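Local structure of ferredoxin (Trichomonas vaginalis, 1L5P) at residues D36-G40 / N41-G45; E63-F66 / L67-Q70. The protein carries electrons on a [2Fe-2S] cluster, linking pyruvate:ferredoxin oxidoreductase to hydrogenase. One frame throughout, in Å; residues are numbered along the deposited sequence.

Contact 1: residues D36-G40 / N41-G45; sequences DTCQG and NKACG. With FES (Fe2/s2 (inorganic) cluster), chain D.
The thiolate sulfur SG of C44 is gripped by both metal and backbone: it binds the cluster iron FE1 at 2.4 Å and accepts the N-H of C38, with C38 N to C44 SG measuring 3.4 Å and the bond fairly straight at 163°. With C44 SG set between its own backbone N and carbonyl carbon (chi1 82°), the sulfur faces the iron and T37, whose CB lies 3.8 Å from it. C38 SG is the second protein ligand of FE1, and the two sulfurs subtend about 119° at the iron, compatible with tetrahedral coordination. A43 N also points at C38 SG over 3.4 Å, a bond made less certain by doubt over where that sulfur lies. The two methylenes also pack, C38 CB being 3.9 Å from C44 CB. Backbone N-H groups directed at thiolates are characteristic of iron-sulfur sites and would probably stabilise their negative charge. The spacing C38, C44, C47 (C-X5-C-X2-C) is that of adrenodoxin-like [2Fe-2S] ferredoxins, and C78 completes the set of four cysteines. T37 OG1 is additionally tied to A34 O. The loop lies at the surface, after helix 22-27 and before strand 48-53.

Contact 2: residues E63-F66 / L67-Q70; sequences EKEF and LEDQ
L67 lies against E63, one helical turn earlier. CB rests on the preceding peptide, 3.5 Å from F66 C. The first torsion (chi1 -42°) keeps CG beside the backbone N, where L67 CG presses on the E63 carbonyl, 3.3 Å from E63 O. At the tip the branches part: CD2 stays near the F66 peptide, while CD1 reaches the E63 side chain, 3.6 Å from E63 CG and 3.4 Å from E63 OE1. The extended E63 chain is met obliquely, by CD1 alone, which spans its CG, CD and OE1. L67 N donates to K64 O at 3.1 Å from well above the carbonyl plane (75° out of it), an i-to-i+3 bond that precedes the type I turn L67 to Q70. A water donates to E65 O and, at a distance short enough to be doubtful, to D69 OD2, which would bridge helix and turn. Beyond the leucine, E63 OE1 makes a salt bridge with R75 and accepts from L76 N. L67 therefore lays a methyl against a buried carboxylate whose charge is probably balanced by R75, whereas E65 OE1 and E68 OE2, 4.3 Å apart on the exposed side, would probably repel each other mildly.

From the N terminus the chain passes helix 22-27 and enters contact 1, which closes a short cluster-binding loop before strand 48-53. Contact 2 follows on helix 61-67, closing the turn that leads toward strand 74-76. The two are in series, neither nested nor crossed, with centres 14 Å apart. They nevertheless touch: the F66 ring of contact 2 reaches the outer backbone of contact 1, with F66 CZ 3.3 Å from A43 O and F66 CE2 3.5 Å from K42 O, and its nearest atoms lie about 5 Å from those of the cluster. Since L67 touches I48 and A74, the helix is joined to strands 48-53 and 74-76 as well as to the metal loop.

Contact 1: residues D36-G40 / N41-G45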
loop_
_atom_site.group_PDB
_atom_site.type_symbol
_atom_site.label_atom_id
_atom_site.label_comp_id
_atom_site.label_asym_id
_atom_site.label_seq_id
_atom_site.Cartn_x
_atom_site.Cartn_y
_atom_site.Cartn_z
ATOM N N ASP A 36 -8.724 -1.549 -14.035
ATOM C CA ASP A 36 -8.329 -2.916 -14.363
ATOM C C ASP A 36 -7.838 -3.696 -13.141
ATOM O O ASP A 36 -7.155 -4.708 -13.269
ATOM C CB ASP A 36 -7.231 -2.896 -15.436
ATOM C CG ASP A 36 -7.612 -3.691 -16.679
ATOM O OD1 ASP A 36 -8.309 -3.128 -17.562
ATOM O OD2 ASP A 36 -7.215 -4.878 -16.771
ATOM N N THR A 37 -8.190 -3.216 -11.958
ATOM C CA THR A 37 -7.793 -3.872 -10.727
ATOM C C THR A 37 -9.042 -4.439 -10.088
ATOM O O THR A 37 -10.148 -4.038 -10.424
ATOM C CB THR A 37 -7.148 -2.877 -9.727
ATOM O OG1 THR A 37 -8.171 -2.210 -8.972
ATOM C CG2 THR A 37 -6.312 -1.851 -10.464
ATOM N N CYS A 38 -8.864 -5.366 -9.161
ATOM C CA CYS A 38 -9.998 -5.963 -8.478
ATOM C C CYS A 38 -10.597 -4.989 -7.466
ATOM O O CYS A 38 -11.420 -5.373 -6.628
ATOM C CB CYS A 38 -9.562 -7.247 -7.768
ATOM S SG CYS A 38 -8.561 -7.002 -6.290
ATOM N N GLN A 39 -10.174 -3.728 -7.543
ATOM C CA GLN A 39 -10.659 -2.694 -6.633
ATOM C C GLN A 39 -10.386 -2.988 -5.161
ATOM O O GLN A 39 -11.267 -2.819 -4.321
ATOM C CB GLN A 39 -12.161 -2.484 -6.808
ATOM C CG GLN A 39 -12.621 -2.298 -8.230
ATOM C CD GLN A 39 -14.134 -2.331 -8.324
ATOM O OE1 GLN A 39 -14.838 -1.842 -7.434
ATOM N NE2 GLN A 39 -14.647 -2.917 -9.401
ATOM N N GLY A 40 -9.168 -3.419 -4.856
ATOM C CA GLY A 40 -8.798 -3.714 -3.479
ATOM C C GLY A 40 -9.399 -4.985 -2.907
ATOM O O GLY A 40 -9.747 -5.043 -1.734
ATOM N N ASN A 41 -9.497 -6.016 -3.735
ATOM C CA ASN A 41 -10.073 -7.293 -3.327
ATOM C C ASN A 41 -9.001 -8.381 -3.143
ATOM O O ASN A 41 -9.327 -9.555 -2.935
ATOM C CB ASN A 41 -11.104 -7.724 -4.386
ATOM C CG ASN A 41 -11.837 -9.007 -4.022
ATOM O OD1 ASN A 41 -12.119 -9.847 -4.891
ATOM N ND2 ASN A 41 -12.154 -9.165 -2.737
ATOM N N LYS A 42 -7.728 -7.987 -3.215
ATOM C CA LYS A 42 -6.611 -8.921 -3.064
ATOM C C LYS A 42 -6.759 -10.138 -3.991
ATOM O O LYS A 42 -6.545 -11.280 -3.581
ATOM C CB LYS A 42 -6.503 -9.367 -1.602
ATOM C CG LYS A 42 -7.108 -8.378 -0.606
ATOM C CD LYS A 42 -6.820 -8.785 0.836
ATOM C CE LYS A 42 -7.886 -8.273 1.800
ATOM N NZ LYS A 42 -7.622 -8.706 3.205
ATOM N N ALA A 43 -7.122 -9.886 -5.246
ATOM C CA ALA A 43 -7.297 -10.959 -6.215
ATOM C C ALA A 43 -6.586 -10.699 -7.535
ATOM O O ALA A 43 -6.302 -11.638 -8.265
ATOM C CB ALA A 43 -8.776 -11.206 -6.463
ATOM N N CYS A 44 -6.284 -9.439 -7.845
ATOM C CA CYS A 44 -5.600 -9.119 -9.102
ATOM C C CYS A 44 -4.080 -8.954 -8.948
ATOM O O CYS A 44 -3.318 -9.253 -9.870
ATOM C CB CYS A 44 -6.214 -7.852 -9.718
ATOM S SG CYS A 44 -5.619 -6.266 -9.050
ATOM N N GLY A 45 -3.646 -8.477 -7.780
ATOM C CA GLY A 45 -2.228 -8.279 -7.522
ATOM C C GLY A 45 -1.595 -7.133 -8.297
ATOM O O GLY A 45 -0.403 -7.158 -8.602
HETATM FE FE1 FES D . -6.414 -6.180 -6.770
HETATM FE FE2 FES D . -5.060 -5.075 -4.681
HETATM S S1 FES D . -4.897 -7.172 -5.439
HETATM S S2 FES D . -6.580 -4.060 -6.010
#

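Contact 2: residues E63-F66 / L67-Q70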
loop_
_atom_site.group_PDB
_atom_site.type_symbol
_atom_site.label_atom_id
_atom_site.label_comp_id
_atom_site.label_asym_id
_atom_site.label_seq_id
_atom_site.Cartn_x
_atom_site.Cartn_y
_atom_site.Cartn_z
ATOM N N GLU A 63 -1.691 -12.925 0.421
ATOM C CA GLU A 63 -1.000 -11.804 -0.201
ATOM C C GLU A 63 0.361 -12.248 -0.713
ATOM O O GLU A 63 0.764 -11.883 -1.820
ATOM C CB GLU A 63 -0.819 -10.659 0.794
ATOM C CG GLU A 63 -0.098 -9.468 0.187
ATOM C CD GLU A 63 0.343 -8.453 1.216
ATOM O OE1 GLU A 63 1.283 -7.685 0.917
ATOM O OE2 GLU A 63 -0.245 -8.421 2.318
ATOM N N LYS A 64 1.053 -13.037 0.106
ATOM C CA LYS A 64 2.383 -13.550 -0.223
ATOM C C LYS A 64 2.396 -14.276 -1.555
ATOM O O LYS A 64 3.427 -14.344 -2.227
ATOM C CB LYS A 64 2.868 -14.504 0.871
ATOM C CG LYS A 64 3.078 -13.849 2.221
ATOM C CD LYS A 64 4.324 -14.391 2.892
ATOM C CE LYS A 64 5.024 -13.319 3.726
ATOM N NZ LYS A 64 4.334 -13.033 5.029
ATOM N N GLU A 65 1.249 -14.828 -1.930
ATOM C CA GLU A 65 1.130 -15.555 -3.188
ATOM C C GLU A 65 1.410 -14.627 -4.353
ATOM O O GLU A 65 1.991 -15.024 -5.356
ATOM C CB GLU A 65 -0.278 -16.123 -3.337
ATOM C CG GLU A 65 -0.714 -17.036 -2.203
ATOM C CD GLU A 65 -1.106 -18.413 -2.701
ATOM O OE1 GLU A 65 -0.589 -18.816 -3.771
ATOM O OE2 GLU A 65 -1.926 -19.083 -2.025
ATOM N N PHE A 66 0.986 -13.378 -4.207
ATOM C CA PHE A 66 1.176 -12.383 -5.250
ATOM C C PHE A 66 2.539 -11.679 -5.200
ATOM O O PHE A 66 2.889 -10.949 -6.127
ATOM C CB PHE A 66 0.065 -11.336 -5.168
ATOM C CG PHE A 66 -1.289 -11.838 -5.595
ATOM C CD1 PHE A 66 -1.548 -12.145 -6.931
ATOM C CD2 PHE A 66 -2.319 -11.964 -4.666
ATOM C CE1 PHE A 66 -2.814 -12.562 -7.335
ATOM C CE2 PHE A 66 -3.590 -12.382 -5.062
ATOM C CZ PHE A 66 -3.839 -12.680 -6.396
ATOM N N LEU A 67 3.318 -11.906 -4.147
ATOM C CA LEU A 67 4.612 -11.239 -4.025
ATOM C C LEU A 67 5.822 -12.120 -4.288
ATOM O O LEU A 67 6.964 -11.657 -4.195
ATOM C CB LEU A 67 4.733 -10.610 -2.635
ATOM C CG LEU A 67 3.454 -9.925 -2.150
ATOM C CD1 LEU A 67 3.431 -9.824 -0.627
ATOM C CD2 LEU A 67 3.370 -8.555 -2.804
ATOM N N GLU A 68 5.577 -13.382 -4.628
ATOM C CA GLU A 68 6.647 -14.339 -4.889
ATOM C C GLU A 68 7.626 -13.879 -5.959
ATOM O O GLU A 68 8.845 -14.026 -5.804
ATOM C CB GLU A 68 6.047 -15.683 -5.305
ATOM C CG GLU A 68 4.794 -16.069 -4.520
ATOM C CD GLU A 68 4.499 -17.564 -4.581
ATOM O OE1 GLU A 68 5.154 -18.258 -5.393
ATOM O OE2 GLU A 68 3.620 -18.037 -3.822
ATOM N N ASP A 69 7.090 -13.330 -7.044
ATOM C CA ASP A 69 7.906 -12.858 -8.152
ATOM C C ASP A 69 8.137 -11.346 -8.088
ATOM O O ASP A 69 8.504 -10.724 -9.083
ATOM C CB ASP A 69 7.228 -13.212 -9.478
ATOM C CG ASP A 69 5.863 -12.537 -9.649
ATOM O OD1 ASP A 69 5.346 -12.507 -10.792
ATOM O OD2 ASP A 69 5.303 -12.039 -8.647
ATOM N N GLN A 70 7.905 -10.757 -6.918
ATOM C CA GLN A 70 8.097 -9.320 -6.730
ATOM C C GLN A 70 9.285 -9.038 -5.810
ATOM O O GLN A 70 9.794 -9.952 -5.143
ATOM C CB GLN A 70 6.842 -8.693 -6.131
ATOM C CG GLN A 70 5.660 -8.632 -7.079
ATOM C CD GLN A 70 5.750 -7.479 -8.071
ATOM O OE1 GLN A 70 6.346 -6.443 -7.787
ATOM N NE2 GLN A 70 5.156 -7.660 -9.245
HETATM O O HOH W 1 3.726 -13.489 -7.315
#